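Local coordinates for haloacid dehalogenase domain protein hydrolase (Planctomyces limnophilus, PDB 4OVY), which probably acts as a hydrolase, perhaps a phosphatase, of the haloacid dehalogenase superfamily and binds a calcium ion, at residues E2-W7 and L144-F149; L57-D62 and N117-W122; G225-M230 and L242-S247; I256-D261 and G275-A280. All coordinates share one frame; numbering follows the deposited sequence.

Overall arrangement
Contacts 3 and 4 lie in the Rossmann-like core of a haloacid dehalogenase fold, with its sheet, and contact 1 joins the N-terminal loop to helix 141-152 of that core. Contact 2 joins two helices away from the sheet, 26 to 32 Å from the others between centres, and is nested within the chain that contact 1 closes. Contacts 3 and 4 follow in series: the first packs helix 239-246 on the lead-in to strand 230-233, the second packs the next strand, 253-260, on the segment entering helix 279-287. These two touch through Leu242 and Ile256. Contacts 2 and 3 lie on opposite sides of the chain's centre. Contact 4 adjoins the calcium site, where Val257 touches Asn234.

Contact 1: E2-W7 and L144-F149; sequences EPLPSW and LELLAF
Glu145 of helix 141-152 grips Ser6 with both oxygens of its carboxylate, and this is the tight part of the contact. The Ser6 backbone N gives a hydrogen bond to Glu145 OE1 of 2.8 Å, on the syn lone pair, with the N-H pointing well at the oxygen (160°). The hydroxyl adds a short bond, Ser6 OG to Glu145 OE2 at 2.6 Å, again on the syn side but somewhat out of the carboxylate plane. An extended chain beyond CG carries the acid to the type I turn of Leu4 to Trp7. Serine suits the place because its backbone N and short hydroxyl side chain meet the two oxygens, while Pro5 lays its CD 3.3 Å from Glu145 OE1. Alongside, Leu4 sends CD2 to Leu146 CA and to Phe149 CB, while Trp7 CZ2 meets Leu146 CB at 4.2 Å; the Trp7 NE1 itself bonds to Pro142 O.

The outer side is looser. Pro3 contributes a light touch, CB to Phe149 CE1 at 3.8 Å, and a water makes a long link from Leu4 N to Glu145 O. Gln141 also donates to Glu145 OE2, fixing the carboxylate's rotation and probably favouring its charged form. Its three bonds tie the N-terminal loop to helix 141-152.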
loop_
_atom_site.group_PDB
_atom_site.type_symbol
_atom_site.label_atom_id
_atom_site.label_comp_id
_atom_site.label_asym_id
_atom_site.label_seq_id
_atom_site.Cartn_x
_atom_site.Cartn_y
_atom_site.Cartn_z
ATOM N N GLU A 2 27.573 -7.463 18.946
ATOM C CA GLU A 2 27.093 -6.279 18.231
ATOM C C GLU A 2 25.605 -6.371 17.875
ATOM O O GLU A 2 24.826 -5.505 18.278
ATOM C CB GLU A 2 27.924 -6.025 16.961
ATOM C CG GLU A 2 29.211 -5.241 17.189
ATOM C CD GLU A 2 28.977 -3.768 17.490
ATOM O OE1 GLU A 2 27.854 -3.268 17.256
ATOM O OE2 GLU A 2 29.926 -3.106 17.961
ATOM N N PRO A 3 25.205 -7.421 17.126
ATOM C CA PRO A 3 23.815 -7.478 16.702
ATOM C C PRO A 3 22.919 -8.036 17.806
ATOM O O PRO A 3 23.327 -8.948 18.547
ATOM C CB PRO A 3 23.865 -8.433 15.515
ATOM C CG PRO A 3 24.941 -9.396 15.879
ATOM C CD PRO A 3 25.933 -8.644 16.731
ATOM N N LEU A 4 21.718 -7.481 17.921
ATOM C CA LEU A 4 20.720 -7.990 18.854
ATOM C C LEU A 4 21.238 -8.073 20.299
ATOM O O LEU A 4 21.123 -9.114 20.941
ATOM C CB LEU A 4 20.242 -9.368 18.377
ATOM C CG LEU A 4 19.753 -9.438 16.931
ATOM C CD1 LEU A 4 19.209 -10.827 16.641
ATOM C CD2 LEU A 4 18.700 -8.371 16.657
ATOM N N PRO A 5 21.802 -6.969 20.816
ATOM C CA PRO A 5 22.440 -7.013 22.142
ATOM C C PRO A 5 21.512 -7.351 23.312
ATOM O O PRO A 5 21.982 -7.861 24.328
ATOM C CB PRO A 5 23.019 -5.602 22.310
ATOM C CG PRO A 5 22.275 -4.752 21.347
ATOM C CD PRO A 5 21.909 -5.636 20.198
ATOM N N SER A 6 20.220 -7.069 23.177
ATOM C CA SER A 6 19.246 -7.384 24.230
ATOM C C SER A 6 18.685 -8.807 24.126
ATOM O O SER A 6 17.817 -9.180 24.914
ATOM C CB SER A 6 18.088 -6.374 24.216
ATOM O OG SER A 6 18.554 -5.087 24.568
ATOM N N TRP A 7 19.178 -9.591 23.164
ATOM C CA TRP A 7 18.747 -10.973 22.987
ATOM C C TRP A 7 19.789 -11.935 23.540
ATOM O O TRP A 7 20.939 -11.913 23.106
ATOM C CB TRP A 7 18.538 -11.291 21.504
ATOM C CG TRP A 7 17.445 -10.504 20.820
ATOM C CD1 TRP A 7 17.419 -9.156 20.588
ATOM C CD2 TRP A 7 16.239 -11.029 20.258
ATOM N NE1 TRP A 7 16.269 -8.812 19.919
ATOM C CE2 TRP A 7 15.526 -9.941 19.702
ATOM C CE3 TRP A 7 15.689 -12.313 20.165
ATOM C CZ2 TRP A 7 14.289 -10.098 19.070
ATOM C CZ3 TRP A 7 14.460 -12.468 19.528
ATOM C CH2 TRP A 7 13.775 -11.367 18.991
ATOM N N LEU A 144 12.932 -3.395 18.719
ATOM C CA LEU A 144 13.559 -2.228 18.088
ATOM C C LEU A 144 14.927 -2.601 17.505
ATOM O O LEU A 144 15.289 -2.179 16.405
ATOM C CB LEU A 144 13.726 -1.087 19.081
ATOM C CG LEU A 144 12.471 -0.497 19.726
ATOM C CD1 LEU A 144 12.876 0.693 20.587
ATOM C CD2 LEU A 144 11.444 -0.101 18.678
ATOM N N GLU A 145 15.683 -3.391 18.255
ATOM C CA GLU A 145 16.965 -3.909 17.776
ATOM C C GLU A 145 16.792 -4.790 16.540
ATOM O O GLU A 145 17.554 -4.675 15.582
ATOM C CB GLU A 145 17.680 -4.682 18.883
ATOM C CG GLU A 145 18.149 -3.786 20.014
ATOM C CD GLU A 145 18.611 -4.548 21.235
ATOM O OE1 GLU A 145 18.785 -5.790 21.149
ATOM O OE2 GLU A 145 18.808 -3.893 22.284
ATOM N N LEU A 146 15.783 -5.655 16.563
ATOM C CA LEU A 146 15.514 -6.540 15.431
ATOM C C LEU A 146 15.152 -5.747 14.183
ATOM O O LEU A 146 15.670 -6.020 13.106
ATOM C CB LEU A 146 14.409 -7.545 15.780
ATOM C CG LEU A 146 13.977 -8.489 14.657
ATOM C CD1 LEU A 146 15.158 -9.287 14.104
ATOM C CD2 LEU A 146 12.906 -9.423 15.185
ATOM N N LEU A 147 14.275 -4.757 14.330
ATOM C CA LEU A 147 13.923 -3.876 13.208
ATOM C C LEU A 147 15.159 -3.203 12.582
ATOM O O LEU A 147 15.320 -3.210 11.362
ATOM C CB LEU A 147 12.925 -2.810 13.658
ATOM C CG LEU A 147 11.500 -3.296 13.934
ATOM C CD1 LEU A 147 10.740 -2.226 14.699
ATOM C CD2 LEU A 147 10.777 -3.663 12.645
ATOM N N ALA A 148 16.025 -2.638 13.421
ATOM C CA ALA A 148 17.248 -1.982 12.945
ATOM C C ALA A 148 18.184 -2.965 12.238
ATOM O O ALA A 148 18.746 -2.655 11.188
ATOM C CB ALA A 148 17.981 -1.310 14.106
ATOM N N PHE A 149 18.340 -4.145 12.830
ATOM C CA PHE A 149 19.198 -5.197 12.294
ATOM C C PHE A 149 18.739 -5.602 10.891
ATOM O O PHE A 149 19.538 -5.719 9.968
ATOM C CB PHE A 149 19.173 -6.404 13.237
ATOM C CG PHE A 149 19.939 -7.598 12.736
ATOM C CD1 PHE A 149 21.328 -7.568 12.656
ATOM C CD2 PHE A 149 19.280 -8.765 12.382
ATOM C CE1 PHE A 149 22.040 -8.675 12.212
ATOM C CE2 PHE A 149 19.989 -9.875 11.929
ATOM C CZ PHE A 149 21.372 -9.829 11.844
HETATM O O HOH W 1 20.730 -4.841 16.260
#

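Contact 2: L57-D62 and N117-W122; sequences LAFALD and NIVTEW
Trp122 and Phe59 meet as a T-shaped aromatic pair, the edge of Phe59 turned to the face of the indole with planes at 78°. With CG anti to the backbone N, Phe59 swings its ring so that CD1 stands 3.5 Å from Trp122 CG. The course of the helix separately sets Phe59 CB directly over the indole's six-membered ring, 3.7 Å from the centroid, a CH-pi contact.

Simple apolar packing surrounds the pair. Ala58, small enough to let the ring come close to its helix, puts CB 4.0 Å from Trp122 CZ2. Beyond the indole, the far end of Phe59 lodges against branched residues: Ile118 CG2 lies at its edge, and Val119 CG2 is 4.0 Å from Phe59 CZ.

One polar bond completes the set. Trp122 NE1 donates to Asp62 OD2 at 2.8 Å, nearly straight (171°) and in the plane of the indole, which pins the rotation of the ring. A leucine in place of Trp122 would probably leave Asp62 OD2 without this donor and a gap beside the edge of Phe59.

The axes of the two short segments come within 11.4 Å and run at 104° to each other, with large aromatics filling the space, consistent with the helical cap that many haloacid dehalogenase-like proteins carry.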
loop_
_atom_site.group_PDB
_atom_site.type_symbol
_atom_site.label_atom_id
_atom_site.label_comp_id
_atom_site.label_asym_id
_atom_site.label_seq_id
_atom_site.Cartn_x
_atom_site.Cartn_y
_atom_site.Cartn_z
ATOM N N LEU A 57 -7.991 0.500 21.861
ATOM C CA LEU A 57 -9.219 0.374 22.658
ATOM C C LEU A 57 -9.215 1.383 23.811
ATOM O O LEU A 57 -10.246 2.016 24.089
ATOM C CB LEU A 57 -9.428 -1.064 23.146
ATOM C CG LEU A 57 -10.762 -1.356 23.847
ATOM C CD1 LEU A 57 -11.955 -0.933 22.999
ATOM C CD2 LEU A 57 -10.848 -2.832 24.210
ATOM N N ALA A 58 -8.057 1.563 24.457
ATOM C CA ALA A 58 -7.900 2.608 25.478
ATOM C C ALA A 58 -8.232 3.990 24.894
ATOM O O ALA A 58 -8.936 4.781 25.516
ATOM C CB ALA A 58 -6.490 2.598 26.063
ATOM N N PHE A 59 -7.713 4.270 23.700
ATOM C CA PHE A 59 -8.005 5.517 22.981
ATOM C C PHE A 59 -9.508 5.660 22.733
ATOM O O PHE A 59 -10.098 6.693 23.056
ATOM C CB PHE A 59 -7.207 5.543 21.665
ATOM C CG PHE A 59 -7.664 6.569 20.666
ATOM C CD1 PHE A 59 -7.273 7.898 20.780
ATOM C CD2 PHE A 59 -8.430 6.194 19.569
ATOM C CE1 PHE A 59 -7.663 8.840 19.842
ATOM C CE2 PHE A 59 -8.830 7.131 18.630
ATOM C CZ PHE A 59 -8.451 8.457 18.764
ATOM N N ALA A 60 -10.121 4.611 22.190
ATOM C CA ALA A 60 -11.559 4.626 21.891
ATOM C C ALA A 60 -12.392 4.879 23.151
ATOM O O ALA A 60 -13.375 5.623 23.114
ATOM C CB ALA A 60 -11.975 3.323 21.223
ATOM N N LEU A 61 -11.987 4.270 24.262
ATOM C CA LEU A 61 -12.626 4.497 25.560
ATOM C C LEU A 61 -12.610 5.972 25.967
ATOM O O LEU A 61 -13.641 6.525 26.383
ATOM C CB LEU A 61 -11.963 3.638 26.653
ATOM C CG LEU A 61 -12.609 2.275 26.936
ATOM C CD1 LEU A 61 -12.864 1.455 25.675
ATOM C CD2 LEU A 61 -11.783 1.477 27.938
ATOM N N ASP A 62 -11.449 6.610 25.854
ATOM C CA ASP A 62 -11.333 8.030 26.209
ATOM C C ASP A 62 -12.166 8.899 25.274
ATOM O O ASP A 62 -12.833 9.851 25.716
ATOM C CB ASP A 62 -9.872 8.489 26.205
ATOM C CG ASP A 62 -9.098 7.996 27.418
ATOM O OD1 ASP A 62 -9.730 7.480 28.369
ATOM O OD2 ASP A 62 -7.851 8.133 27.423
ATOM N N ASN A 117 -4.409 14.556 14.228
ATOM C CA ASN A 117 -4.192 15.476 15.360
ATOM C C ASN A 117 -4.770 14.952 16.673
ATOM O O ASN A 117 -4.159 15.085 17.730
ATOM C CB ASN A 117 -4.774 16.860 15.053
ATOM C CG ASN A 117 -3.996 17.602 13.977
ATOM O OD1 ASN A 117 -2.842 17.278 13.681
ATOM N ND2 ASN A 117 -4.630 18.613 13.385
ATOM N N ILE A 118 -5.955 14.357 16.598
ATOM C CA ILE A 118 -6.598 13.747 17.754
ATOM C C ILE A 118 -5.769 12.584 18.309
ATOM O O ILE A 118 -5.529 12.506 19.515
ATOM C CB ILE A 118 -8.044 13.301 17.408
ATOM C CG1 ILE A 118 -8.938 14.541 17.329
ATOM C CG2 ILE A 118 -8.591 12.329 18.448
ATOM C CD1 ILE A 118 -10.293 14.311 16.699
ATOM N N VAL A 119 -5.339 11.688 17.430
ATOM C CA VAL A 119 -4.486 10.568 17.828
ATOM C C VAL A 119 -3.165 11.051 18.444
ATOM O O VAL A 119 -2.732 10.547 19.478
ATOM C CB VAL A 119 -4.181 9.644 16.628
ATOM C CG1 VAL A 119 -3.087 8.640 16.977
ATOM C CG2 VAL A 119 -5.443 8.917 16.184
ATOM N N THR A 120 -2.532 12.016 17.797
ATOM C CA THR A 120 -1.227 12.526 18.246
ATOM C C THR A 120 -1.307 13.162 19.630
ATOM O O THR A 120 -0.450 12.934 20.484
ATOM C CB THR A 120 -0.670 13.527 17.225
ATOM O OG1 THR A 120 -0.424 12.831 15.998
ATOM C CG2 THR A 120 0.629 14.168 17.722
ATOM N N GLU A 121 -2.344 13.957 19.853
ATOM C CA GLU A 121 -2.553 14.563 21.148
ATOM C C GLU A 121 -2.862 13.518 22.218
ATOM O O GLU A 121 -2.332 13.594 23.319
ATOM C CB GLU A 121 -3.641 15.627 21.068
ATOM C CG GLU A 121 -3.194 16.857 20.296
ATOM C CD GLU A 121 -2.003 17.542 20.944
ATOM O OE1 GLU A 121 -2.210 18.293 21.925
ATOM O OE2 GLU A 121 -0.860 17.318 20.473
ATOM N N TRP A 122 -3.681 12.527 21.890
ATOM C CA TRP A 122 -3.992 11.481 22.857
ATOM C C TRP A 122 -2.752 10.671 23.224
ATOM O O TRP A 122 -2.488 10.429 24.399
ATOM C CB TRP A 122 -5.072 10.533 22.333
ATOM C CG TRP A 122 -5.434 9.503 23.348
ATOM C CD1 TRP A 122 -6.344 9.638 24.357
ATOM C CD2 TRP A 122 -4.877 8.191 23.483
ATOM N NE1 TRP A 122 -6.398 8.486 25.099
ATOM C CE2 TRP A 122 -5.502 7.585 24.591
ATOM C CE3 TRP A 122 -3.909 7.467 22.775
ATOM C CZ2 TRP A 122 -5.202 6.286 25.003
ATOM C CZ3 TRP A 122 -3.609 6.172 23.193
ATOM C CH2 TRP A 122 -4.253 5.601 24.295
#

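Contact 3: G225-M230 and L242-S247; sequences GRRPVM and LEYVTS
Tyr244, Val245 and Arg227 bury the most surface here, and each is used differently. Arg227 lies across the tyrosine: its CG sits over one face of the Tyr244 ring, 4.0 Å from the centroid and 15° off the normal, a CH-pi contact. The chain then bends at its third torsion (chi3 -53°), which brings the guanidinium round to the backbone of the helix. There Arg227 NH2 donates to Tyr244 O at 2.8 Å, reaching a lone pair in the carbonyl plane. The bond also lies in the guanidinium plane, whose tilt of 43° to the ring rules out a flat stack. A long, flexible arginine suits the place, because its methylenes can cover the ring while its end takes up a helix carbonyl.

Tyr244 CE2 also meets Pro228 CD, at 3.9 Å, and helix 215-223 packs on the tyrosine through Pro217, Ile220 and Arg221. Leu201 of the second subunit touches it too, so the ring sits close to the dimer interface.

Val245 is a compact branched side chain that packs against Pro228. Its CG2 approaches Pro228 CB at 3.8 Å, and its CG1 lies 3.6 Å from Pro228 O. That carbonyl is not left to the apolar branches alone: a water donates to Pro228 O at 2.8 Å and to Val245 O, bridging the two backbones.

Strand 230-233 starts at Met230, the end of the first segment, and pairs with strand 38-41 through the parallel sheet. Helix 239-246 thus folds back on the approach to its preceding strand, as in the alternating strands and helices of the Rossmann-like haloacid dehalogenase core.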
loop_
_atom_site.group_PDB
_atom_site.type_symbol
_atom_site.label_atom_id
_atom_site.label_comp_id
_atom_site.label_asym_id
_atom_site.label_seq_id
_atom_site.Cartn_x
_atom_site.Cartn_y
_atom_site.Cartn_z
ATOM N N GLY A 225 2.159 -6.580 -2.680
ATOM C CA GLY A 225 2.279 -7.296 -3.942
ATOM C C GLY A 225 3.331 -8.385 -3.936
ATOM O O GLY A 225 3.766 -8.826 -4.999
ATOM N N ARG A 226 3.739 -8.813 -2.745
ATOM C CA ARG A 226 4.819 -9.792 -2.583
ATOM C C ARG A 226 4.508 -10.687 -1.388
ATOM O O ARG A 226 3.911 -10.243 -0.428
ATOM C CB ARG A 226 6.163 -9.086 -2.294
ATOM C CG ARG A 226 6.720 -8.146 -3.365
ATOM C CD ARG A 226 7.980 -7.436 -2.843
ATOM N NE ARG A 226 8.685 -6.571 -3.807
ATOM C CZ ARG A 226 9.437 -7.009 -4.818
ATOM N NH1 ARG A 226 10.052 -6.138 -5.617
ATOM N NH2 ARG A 226 9.579 -8.313 -5.046
ATOM N N ARG A 227 4.948 -11.937 -1.433
ATOM C CA ARG A 227 4.950 -12.781 -0.245
ATOM C C ARG A 227 6.173 -12.398 0.590
ATOM O O ARG A 227 7.296 -12.445 0.078
ATOM C CB ARG A 227 5.024 -14.255 -0.630
ATOM C CG ARG A 227 4.841 -15.212 0.539
ATOM C CD ARG A 227 5.244 -16.634 0.174
ATOM N NE ARG A 227 4.581 -17.105 -1.039
ATOM C CZ ARG A 227 3.434 -17.789 -1.093
ATOM N NH1 ARG A 227 2.956 -18.153 -2.273
ATOM N NH2 ARG A 227 2.759 -18.123 0.007
ATOM N N PRO A 228 5.974 -12.014 1.864
ATOM C CA PRO A 228 7.147 -11.715 2.702
ATOM C C PRO A 228 8.034 -12.942 2.910
ATOM O O PRO A 228 7.551 -14.071 2.841
ATOM C CB PRO A 228 6.532 -11.258 4.035
ATOM C CG PRO A 228 5.141 -10.807 3.677
ATOM C CD PRO A 228 4.712 -11.720 2.564
ATOM N N VAL A 229 9.319 -12.717 3.162
ATOM C CA VAL A 229 10.235 -13.820 3.462
ATOM C C VAL A 229 10.385 -14.068 4.965
ATOM O O VAL A 229 10.995 -15.058 5.380
ATOM C CB VAL A 229 11.616 -13.606 2.805
ATOM C CG1 VAL A 229 11.453 -13.418 1.301
ATOM C CG2 VAL A 229 12.344 -12.431 3.438
HETATM N N MSE A 230 9.820 -13.177 5.777
HETATM C CA MSE A 230 9.814 -13.341 7.228
HETATM C C MSE A 230 8.615 -12.649 7.816
HETATM O O MSE A 230 8.129 -11.669 7.259
HETATM C CB MSE A 230 11.112 -12.740 7.759
HETATM C CG MSE A 230 11.318 -12.921 9.247
HETATM SE SE MSE A 230 13.105 -12.182 9.667
HETATM C CE MSE A 230 12.892 -12.015 11.616
ATOM N N LEU A 242 1.599 -15.914 9.205
ATOM C CA LEU A 242 2.779 -16.774 9.375
ATOM C C LEU A 242 2.758 -17.948 8.390
ATOM O O LEU A 242 3.769 -18.268 7.765
ATOM C CB LEU A 242 2.867 -17.283 10.811
ATOM C CG LEU A 242 3.082 -16.216 11.899
ATOM C CD1 LEU A 242 2.796 -16.774 13.287
ATOM C CD2 LEU A 242 4.484 -15.652 11.840
ATOM N N GLU A 243 1.590 -18.570 8.238
ATOM C CA GLU A 243 1.427 -19.700 7.320
ATOM C C GLU A 243 1.730 -19.312 5.868
ATOM O O GLU A 243 2.417 -20.039 5.139
ATOM C CB GLU A 243 0.005 -20.244 7.439
ATOM C CG GLU A 243 -0.292 -21.489 6.637
ATOM C CD GLU A 243 -1.674 -22.026 6.954
ATOM O OE1 GLU A 243 -2.666 -21.319 6.673
ATOM O OE2 GLU A 243 -1.765 -23.144 7.505
ATOM N N TYR A 244 1.229 -18.150 5.467
ATOM C CA TYR A 244 1.439 -17.614 4.131
ATOM C C TYR A 244 2.930 -17.466 3.837
ATOM O O TYR A 244 3.386 -17.748 2.729
ATOM C CB TYR A 244 0.707 -16.265 4.018
ATOM C CG TYR A 244 0.861 -15.532 2.704
ATOM C CD1 TYR A 244 0.586 -16.155 1.490
ATOM C CD2 TYR A 244 1.246 -14.195 2.678
ATOM C CE1 TYR A 244 0.722 -15.477 0.288
ATOM C CE2 TYR A 244 1.382 -13.508 1.484
ATOM C CZ TYR A 244 1.113 -14.145 0.292
ATOM O OH TYR A 244 1.243 -13.454 -0.891
ATOM N N VAL A 245 3.680 -17.049 4.850
ATOM C CA VAL A 245 5.126 -16.838 4.733
ATOM C C VAL A 245 5.948 -18.137 4.797
ATOM O O VAL A 245 6.929 -18.285 4.057
ATOM C CB VAL A 245 5.604 -15.847 5.823
ATOM C CG1 VAL A 245 7.124 -15.820 5.935
ATOM C CG2 VAL A 245 5.060 -14.455 5.520
ATOM N N THR A 246 5.552 -19.075 5.656
ATOM C CA THR A 246 6.397 -20.241 5.953
ATOM C C THR A 246 6.015 -21.552 5.264
ATOM O O THR A 246 6.871 -22.412 5.097
ATOM C CB THR A 246 6.432 -20.547 7.464
ATOM O OG1 THR A 246 5.133 -20.965 7.901
ATOM C CG2 THR A 246 6.888 -19.331 8.268
ATOM N N SER A 247 4.745 -21.717 4.900
ATOM C CA SER A 247 4.221 -23.034 4.494
ATOM C C SER A 247 4.282 -23.279 2.994
ATOM O O SER A 247 4.647 -22.390 2.226
ATOM C CB SER A 247 2.782 -23.211 4.995
ATOM O OG SER A 247 2.755 -23.239 6.414
HETATM O O HOH W 2 8.167 -16.704 2.271
#

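Contact 4: I256-D261 and G275-A280; sequences IVHHTD and GRLDRA
A chi1 of 174° swings Leu277 CG away from its own backbone N and extends the branched end toward the strand. Ile256 meets it with CG2, the branch that a chi1 of -67° sets opposite the isoleucine's N. The two side chains touch at Leu277 CD2 and Ile256 CG2, 3.8 Å apart. The other arm of Ile256 runs in a different direction: CD1 reaches the start of helix 279-287, lying 4.2 Å from Ala280 CB and 3.8 Å from Ala280 O. Alanine suits that point, since its single methyl lets the helix begin close to the strand.

The same Leu277 CD2 also meets His258 CD2 at 3.9 Å, so one methyl group is shared between an aliphatic and an imidazole neighbour two residues along the strand. The polar end of His258 is engaged by Asp269, which bonds to NE2 and would help hold the ring in its orientation. Cutting Ile256 back to alanine is likely to open a gap between the strand and the helix start, leaving Leu277 CD2 with little but the His258 contact across these segments and Ala280 CB without its Ile256 CD1 neighbour.

Asp236 accepts bonds from the backbone N atoms of Asp278, Arg279 and Ala280, gripping the first turn of the helix, while Val257 touches Asn234, a calcium ligand.

The contact is carried by apolar packing, with no polar bond between the segments, and Val257 O is buried and lacks a partner. Its hold therefore rests on the fit of methyl groups.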
loop_
_atom_site.group_PDB
_atom_site.type_symbol
_atom_site.label_atom_id
_atom_site.label_comp_id
_atom_site.label_asym_id
_atom_site.label_seq_id
_atom_site.Cartn_x
_atom_site.Cartn_y
_atom_site.Cartn_z
ATOM N N ILE A 256 7.027 -16.245 16.796
ATOM C CA ILE A 256 5.927 -15.902 17.681
ATOM C C ILE A 256 6.480 -15.345 18.995
ATOM O O ILE A 256 7.315 -15.973 19.643
ATOM C CB ILE A 256 5.059 -17.138 17.989
ATOM C CG1 ILE A 256 4.346 -17.607 16.719
ATOM C CG2 ILE A 256 4.056 -16.826 19.098
ATOM C CD1 ILE A 256 3.706 -18.971 16.851
ATOM N N VAL A 257 5.997 -14.173 19.386
ATOM C CA VAL A 257 6.341 -13.592 20.679
ATOM C C VAL A 257 5.400 -14.176 21.735
ATOM O O VAL A 257 4.189 -13.905 21.717
ATOM C CB VAL A 257 6.225 -12.051 20.667
ATOM C CG1 VAL A 257 6.592 -11.468 22.026
ATOM C CG2 VAL A 257 7.087 -11.450 19.568
ATOM N N HIS A 258 5.968 -14.978 22.638
ATOM C CA HIS A 258 5.231 -15.631 23.707
ATOM C C HIS A 258 5.394 -14.856 25.010
ATOM O O HIS A 258 6.506 -14.700 25.534
ATOM C CB HIS A 258 5.714 -17.081 23.867
ATOM C CG HIS A 258 4.837 -17.936 24.733
ATOM N ND1 HIS A 258 5.238 -19.167 25.209
ATOM C CD2 HIS A 258 3.588 -17.737 25.216
ATOM C CE1 HIS A 258 4.271 -19.694 25.940
ATOM N NE2 HIS A 258 3.258 -18.845 25.961
ATOM N N HIS A 259 4.277 -14.370 25.530
ATOM C CA HIS A 259 4.275 -13.551 26.741
ATOM C C HIS A 259 4.277 -14.416 27.989
ATOM O O HIS A 259 3.223 -14.816 28.495
ATOM C CB HIS A 259 3.077 -12.617 26.717
ATOM C CG HIS A 259 3.146 -11.609 25.617
ATOM N ND1 HIS A 259 3.491 -10.294 25.833
ATOM C CD2 HIS A 259 2.974 -11.738 24.281
ATOM C CE1 HIS A 259 3.494 -9.648 24.682
ATOM N NE2 HIS A 259 3.188 -10.502 23.723
ATOM N N THR A 260 5.484 -14.690 28.474
ATOM C CA THR A 260 5.720 -15.601 29.584
ATOM C C THR A 260 6.217 -14.891 30.847
ATOM O O THR A 260 6.444 -15.545 31.871
ATOM C CB THR A 260 6.794 -16.626 29.184
ATOM O OG1 THR A 260 7.940 -15.932 28.669
ATOM C CG2 THR A 260 6.251 -17.589 28.127
ATOM N N ASP A 261 6.376 -13.567 30.782
ATOM C CA ASP A 261 7.052 -12.815 31.836
ATOM C C ASP A 261 6.095 -11.891 32.591
ATOM O O ASP A 261 5.918 -10.733 32.214
ATOM C CB ASP A 261 8.204 -12.003 31.225
ATOM C CG ASP A 261 9.189 -11.504 32.264
ATOM O OD1 ASP A 261 8.809 -11.379 33.455
ATOM O OD2 ASP A 261 10.347 -11.233 31.881
ATOM N N GLY A 275 -4.909 -10.584 22.548
ATOM C CA GLY A 275 -3.729 -11.295 22.054
ATOM C C GLY A 275 -3.719 -12.777 22.387
ATOM O O GLY A 275 -2.665 -13.348 22.687
ATOM N N ARG A 276 -4.892 -13.407 22.327
ATOM C CA ARG A 276 -5.010 -14.832 22.609
ATOM C C ARG A 276 -4.097 -15.638 21.691
ATOM O O ARG A 276 -4.122 -15.476 20.474
ATOM C CB ARG A 276 -6.455 -15.325 22.451
ATOM C CG ARG A 276 -6.676 -16.728 23.009
ATOM C CD ARG A 276 -8.083 -17.238 22.741
ATOM N NE ARG A 276 -9.111 -16.305 23.203
ATOM C CZ ARG A 276 -9.607 -16.242 24.442
ATOM N NH1 ARG A 276 -9.186 -17.060 25.400
ATOM N NH2 ARG A 276 -10.542 -15.344 24.727
ATOM N N LEU A 277 -3.292 -16.495 22.305
ATOM C CA LEU A 277 -2.335 -17.346 21.608
ATOM C C LEU A 277 -2.596 -18.775 22.059
ATOM O O LEU A 277 -2.427 -19.097 23.232
ATOM C CB LEU A 277 -0.904 -16.926 21.958
ATOM C CG LEU A 277 0.217 -17.819 21.403
ATOM C CD1 LEU A 277 0.173 -17.875 19.880
ATOM C CD2 LEU A 277 1.581 -17.364 21.900
ATOM N N ASP A 278 -3.014 -19.623 21.126
ATOM C CA ASP A 278 -3.459 -20.971 21.448
ATOM C C ASP A 278 -3.199 -21.896 20.268
ATOM O O ASP A 278 -2.281 -22.712 20.313
ATOM C CB ASP A 278 -4.937 -20.942 21.837
ATOM C CG ASP A 278 -5.508 -22.317 22.153
ATOM O OD1 ASP A 278 -4.756 -23.274 22.440
ATOM O OD2 ASP A 278 -6.741 -22.426 22.131
ATOM N N ARG A 279 -3.978 -21.744 19.203
ATOM C CA ARG A 279 -3.832 -22.596 18.024
ATOM C C ARG A 279 -2.451 -22.451 17.375
ATOM O O ARG A 279 -1.837 -23.447 16.962
ATOM C CB ARG A 279 -4.928 -22.283 16.999
ATOM C CG ARG A 279 -6.355 -22.312 17.544
ATOM C CD ARG A 279 -6.672 -23.615 18.250
ATOM N NE ARG A 279 -7.983 -23.587 18.887
ATOM C CZ ARG A 279 -8.480 -24.584 19.609
ATOM N NH1 ARG A 279 -7.782 -25.703 19.780
ATOM N NH2 ARG A 279 -9.682 -24.465 20.162
ATOM N N ALA A 280 -1.960 -21.220 17.295
ATOM C CA ALA A 280 -0.652 -20.964 16.693
ATOM C C ALA A 280 0.483 -21.556 17.526
ATOM O O ALA A 280 1.482 -22.022 16.975
ATOM C CB ALA A 280 -0.436 -19.467 16.493
#